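Local structure of ABC transporter, periplasmic substrate-binding protein (Thermotoga maritima, 2HPG) at residues A[115-118]-A[119-123]; A[310-313]-A[314-317]. The protein probably binds a small solute in the periplasm and hands it to a tripartite ATP-independent (TRAP) transporter for uptake. One frame throughout, in Å; residues are numbered along the deposited sequence.

Contact 1: A[115-118]-A[119-123]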
loop_
_atom_site.group_PDB
_atom_site.type_symbol
_atom_site.label_atom_id
_atom_site.label_comp_id
_atom_site.label_asym_id
_atom_site.label_seq_id
_atom_site.Cartn_x
_atom_site.Cartn_y
_atom_site.Cartn_z
ATOM N N PRO A 115 -3.590 21.390 -2.239
ATOM C CA PRO A 115 -4.655 21.830 -1.342
ATOM C C PRO A 115 -5.673 20.739 -0.990
ATOM O O PRO A 115 -6.087 20.633 0.169
ATOM C CB PRO A 115 -5.349 22.941 -2.149
ATOM C CG PRO A 115 -4.289 23.489 -3.022
ATOM C CD PRO A 115 -3.354 22.358 -3.330
ATOM N N THR A 116 -6.090 19.953 -1.980
ATOM C CA THR A 116 -7.078 18.896 -1.751
ATOM C C THR A 116 -6.574 17.813 -0.783
ATOM O O THR A 116 -7.312 17.405 0.109
ATOM C CB THR A 116 -7.511 18.226 -3.060
ATOM O OG1 THR A 116 -8.115 19.204 -3.907
ATOM C CG2 THR A 116 -8.508 17.106 -2.793
HETATM N N MSE A 117 -5.335 17.350 -0.947
HETATM C CA MSE A 117 -4.790 16.365 -0.010
HETATM C C MSE A 117 -4.689 17.001 1.372
HETATM O O MSE A 117 -5.089 16.403 2.371
HETATM C CB MSE A 117 -3.413 15.852 -0.444
HETATM C CG MSE A 117 -2.724 14.886 0.550
HETATM SE SE MSE A 117 -3.791 13.317 1.083
HETATM C CE MSE A 117 -4.295 12.684 -0.651
ATOM N N GLN A 118 -4.157 18.217 1.437
ATOM C CA GLN A 118 -4.072 18.906 2.723
ATOM C C GLN A 118 -5.442 19.014 3.399
ATOM O O GLN A 118 -5.550 18.862 4.625
ATOM C CB GLN A 118 -3.404 20.262 2.572
ATOM C CG GLN A 118 -1.894 20.136 2.428
ATOM C CD GLN A 118 -1.257 21.380 1.854
ATOM O OE1 GLN A 118 -1.921 22.411 1.661
ATOM N NE2 GLN A 118 0.037 21.293 1.560
ATOM N N LYS A 119 -6.487 19.231 2.607
ATOM C CA LYS A 119 -7.838 19.226 3.141
ATOM C C LYS A 119 -8.167 17.875 3.773
ATOM O O LYS A 119 -8.519 17.802 4.947
ATOM C CB LYS A 119 -8.871 19.547 2.063
ATOM C CG LYS A 119 -10.308 19.435 2.559
ATOM C CD LYS A 119 -11.322 19.808 1.504
ATOM C CE LYS A 119 -11.577 18.650 0.548
ATOM N NZ LYS A 119 -12.424 19.044 -0.624
ATOM N N TRP A 120 -8.054 16.805 2.992
ATOM C CA TRP A 120 -8.406 15.461 3.470
ATOM C C TRP A 120 -7.665 15.095 4.741
ATOM O O TRP A 120 -8.228 14.433 5.599
ATOM C CB TRP A 120 -8.069 14.397 2.418
ATOM C CG TRP A 120 -8.858 14.485 1.163
ATOM C CD1 TRP A 120 -10.089 15.041 1.009
ATOM C CD2 TRP A 120 -8.491 13.957 -0.117
ATOM N NE1 TRP A 120 -10.504 14.912 -0.290
ATOM C CE2 TRP A 120 -9.542 14.250 -1.004
ATOM C CE3 TRP A 120 -7.372 13.277 -0.598
ATOM C CZ2 TRP A 120 -9.509 13.887 -2.359
ATOM C CZ3 TRP A 120 -7.334 12.912 -1.936
ATOM C CH2 TRP A 120 -8.402 13.212 -2.800
ATOM N N LEU A 121 -6.399 15.504 4.837
ATOM C CA LEU A 121 -5.558 15.163 5.978
ATOM C C LEU A 121 -5.950 15.946 7.222
ATOM O O LEU A 121 -5.762 15.473 8.342
ATOM C CB LEU A 121 -4.081 15.406 5.663
ATOM C CG LEU A 121 -3.500 14.554 4.536
ATOM C CD1 LEU A 121 -2.014 14.877 4.336
ATOM C CD2 LEU A 121 -3.738 13.065 4.795
ATOM N N LYS A 122 -6.472 17.150 7.015
ATOM C CA LYS A 122 -6.985 17.970 8.101
ATOM C C LYS A 122 -8.300 17.411 8.623
ATOM O O LYS A 122 -8.548 17.469 9.817
ATOM C CB LYS A 122 -7.199 19.404 7.624
ATOM C CG LYS A 122 -7.537 20.381 8.732
ATOM C CD LYS A 122 -7.453 21.814 8.219
ATOM C CE LYS A 122 -7.776 22.843 9.289
ATOM N NZ LYS A 122 -7.553 24.225 8.767
ATOM N N GLU A 123 -9.137 16.885 7.725
ATOM C CA GLU A 123 -10.389 16.215 8.101
ATOM C C GLU A 123 -10.137 14.917 8.859
ATOM O O GLU A 123 -10.878 14.587 9.774
ATOM C CB GLU A 123 -11.250 15.914 6.870
ATOM C CG GLU A 123 -11.737 17.164 6.140
ATOM C CD GLU A 123 -12.456 16.896 4.807
ATOM O OE1 GLU A 123 -12.608 15.722 4.388
ATOM O OE2 GLU A 123 -12.877 17.894 4.176
#
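T116 lays its methyl CG2 over one face of the W120 indole, four residues further along the same helix, in a CH-pi contact. T116 CG2 lies 3.8 Å from the centroid of the W120 six-membered ring and sits toward the rim; nearest to CG2 of T116 is W120 CZ2 at 3.4 Å. The two side chains run side by side in the same direction. The threonine rotamer explains the overlap: with chi1 at -61°, CG2 stands anti to the backbone N and reaches the ring, while OG1 points toward E317 OE2, a probable hydrogen bond whose modelled length is doubtfully short.

M117, modelled as selenomethionine, meets the same indole differently. Its chain crosses that of W120 at about a right angle, and M117 SE lies at the ring edge, 5.3 Å from the six-membered centroid of W120, a Met-aromatic arrangement. CG anti to the backbone N and a bend at chi2 (54°) bring M117 SE to 3.7 Å from L121 CG. Beneath these side chains runs a regular i to i+4 ladder. L121 N donates to M117 O at 2.9 Å, nearly along the C=O axis, and W120 N reaches T116 O at 3.0 Å with an almost straight N-H...O angle of 169°. The bond from K119 N to P115 O opens the series at the first turn, where S114 OG, just ahead of the helix, takes up M117 N.

These are the first nine residues of helix 115-128, which leads into strand 130-146. M117 packs on I84 and M87 of a nearby loop and W120 on D83, while P115, T116 and W120 pack the helix start against 308-318, the C-terminal helix of this family 7 solute-binding protein.

Contact 2: A[310-313]-A[314-317]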
loop_
_atom_site.group_PDB
_atom_site.type_symbol
_atom_site.label_atom_id
_atom_site.label_comp_id
_atom_site.label_asym_id
_atom_site.label_seq_id
_atom_site.Cartn_x
_atom_site.Cartn_y
_atom_site.Cartn_z
ATOM N N ALA A 310 -12.864 12.830 -7.077
ATOM C CA ALA A 310 -11.636 12.853 -6.269
ATOM C C ALA A 310 -10.383 12.753 -7.118
ATOM O O ALA A 310 -9.430 13.480 -6.895
ATOM C CB ALA A 310 -11.659 11.722 -5.223
ATOM N N LEU A 311 -10.378 11.828 -8.077
ATOM C CA LEU A 311 -9.233 11.646 -8.999
ATOM C C LEU A 311 -8.982 12.908 -9.831
ATOM O O LEU A 311 -7.866 13.438 -9.898
ATOM C CB LEU A 311 -9.503 10.450 -9.930
ATOM C CG LEU A 311 -8.498 10.177 -11.062
ATOM C CD1 LEU A 311 -7.163 9.732 -10.505
ATOM C CD2 LEU A 311 -9.044 9.147 -12.032
ATOM N N ASN A 312 -10.045 13.384 -10.457
ATOM C CA ASN A 312 -10.000 14.591 -11.297
ATOM C C ASN A 312 -9.498 15.804 -10.530
ATOM O O ASN A 312 -8.645 16.578 -11.022
ATOM C CB ASN A 312 -11.391 14.851 -11.875
ATOM C CG ASN A 312 -11.759 13.853 -12.955
ATOM O OD1 ASN A 312 -10.923 13.514 -13.795
ATOM N ND2 ASN A 312 -12.997 13.367 -12.935
ATOM N N GLN A 313 -9.993 15.942 -9.303
ATOM C CA GLN A 313 -9.542 17.013 -8.439
ATOM C C GLN A 313 -8.052 16.924 -8.192
ATOM O O GLN A 313 -7.367 17.929 -8.246
ATOM C CB GLN A 313 -10.307 17.021 -7.117
ATOM C CG GLN A 313 -10.074 18.303 -6.321
ATOM C CD GLN A 313 -10.484 19.578 -7.088
ATOM O OE1 GLN A 313 -11.614 19.688 -7.572
ATOM N NE2 GLN A 313 -9.564 20.540 -7.183
ATOM N N LEU A 314 -7.537 15.723 -7.947
ATOM C CA LEU A 314 -6.086 15.547 -7.780
ATOM C C LEU A 314 -5.295 15.802 -9.078
ATOM O O LEU A 314 -4.190 16.375 -9.043
ATOM C CB LEU A 314 -5.761 14.149 -7.214
ATOM C CG LEU A 314 -5.954 13.940 -5.702
ATOM C CD1 LEU A 314 -5.691 12.477 -5.297
ATOM C CD2 LEU A 314 -5.057 14.897 -4.895
ATOM N N ILE A 315 -5.855 15.372 -10.210
ATOM C CA ILE A 315 -5.211 15.568 -11.531
ATOM C C ILE A 315 -4.961 17.068 -11.806
ATOM O O ILE A 315 -3.835 17.484 -12.151
ATOM C CB ILE A 315 -6.060 14.939 -12.673
ATOM C CG1 ILE A 315 -5.957 13.405 -12.646
ATOM C CG2 ILE A 315 -5.591 15.442 -14.026
ATOM C CD1 ILE A 315 -7.089 12.677 -13.358
ATOM N N LYS A 316 -6.011 17.860 -11.613
ATOM C CA LYS A 316 -5.955 19.330 -11.721
ATOM C C LYS A 316 -4.796 20.009 -10.986
ATOM O O LYS A 316 -4.039 20.788 -11.582
ATOM C CB LYS A 316 -7.261 19.913 -11.199
ATOM C CG LYS A 316 -7.314 21.437 -11.157
ATOM C CD LYS A 316 -8.700 21.906 -10.737
ATOM C CE LYS A 316 -8.730 23.413 -10.555
ATOM N NZ LYS A 316 -10.106 23.863 -10.210
ATOM N N GLU A 317 -4.664 19.732 -9.692
ATOM C CA GLU A 317 -3.700 20.445 -8.853
ATOM C C GLU A 317 -2.259 19.972 -9.074
ATOM O O GLU A 317 -1.290 20.735 -8.878
ATOM C CB GLU A 317 -4.123 20.330 -7.378
ATOM C CG GLU A 317 -5.475 21.001 -7.115
ATOM C CD GLU A 317 -6.122 20.613 -5.803
ATOM O OE1 GLU A 317 -5.399 20.405 -4.810
ATOM O OE2 GLU A 317 -7.369 20.526 -5.771
#
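Q313 reaches along its helix to E317, and Q313 NE2 gives a hydrogen bond of 2.6 Å to E317 OE2 with an N-H...O angle of 162°. The acceptor lies almost in the amide plane, and the bond uses the anti lone pair of OE2, the one turned from the other oxygen. Amide and carboxylate are nevertheless twisted 51° apart. The glutamine, with CG anti to the backbone N, bends at chi2 (59°) to bring its amide round to the acid, whose own chain is extended beyond CG. This is an i to i+4 Gln-Glu side-chain bond along the last helix of the chain.

Elsewhere on the helix the link is apolar: I315 CD1 packs against L311 CG at 3.7 Å and lies 3.9 Å from N312 OD1. The bond from I315 N to L311 O, at 2.8 Å, brings I315 one turn beyond L311; K316 N to N312 O, at 3.0 Å, is the next rung.

Around this turn of helix 308-318, L311 is buried against F92 and F95 of helix 92-95 and against K299 and Y302 of helix 291-305. L314 packs on F92 and M96, while Q313, L314 and E317 face helix 115-128.

Overall arrangement
Both contacts are local, each joining successive turns of one helix, and their centres lie about 13 Å apart on the same side of the chain's centre. They are also two sides of one interface, between helix 115-128 and the C-terminal helix 308-318. Each is partly buried: exposed ends such as those of Q118, K119, K122, N312 and K316 lie at the surface, while Q313 and E317 put their polar groups into the interface. Contact 1 relies on an aromatic ring touched over a face and at an edge; contact 2 combines an amide-carboxylate bond with an aliphatic pair. The interface is mixed, for W120 CH2 also rests 3.8 Å from L314 CD1.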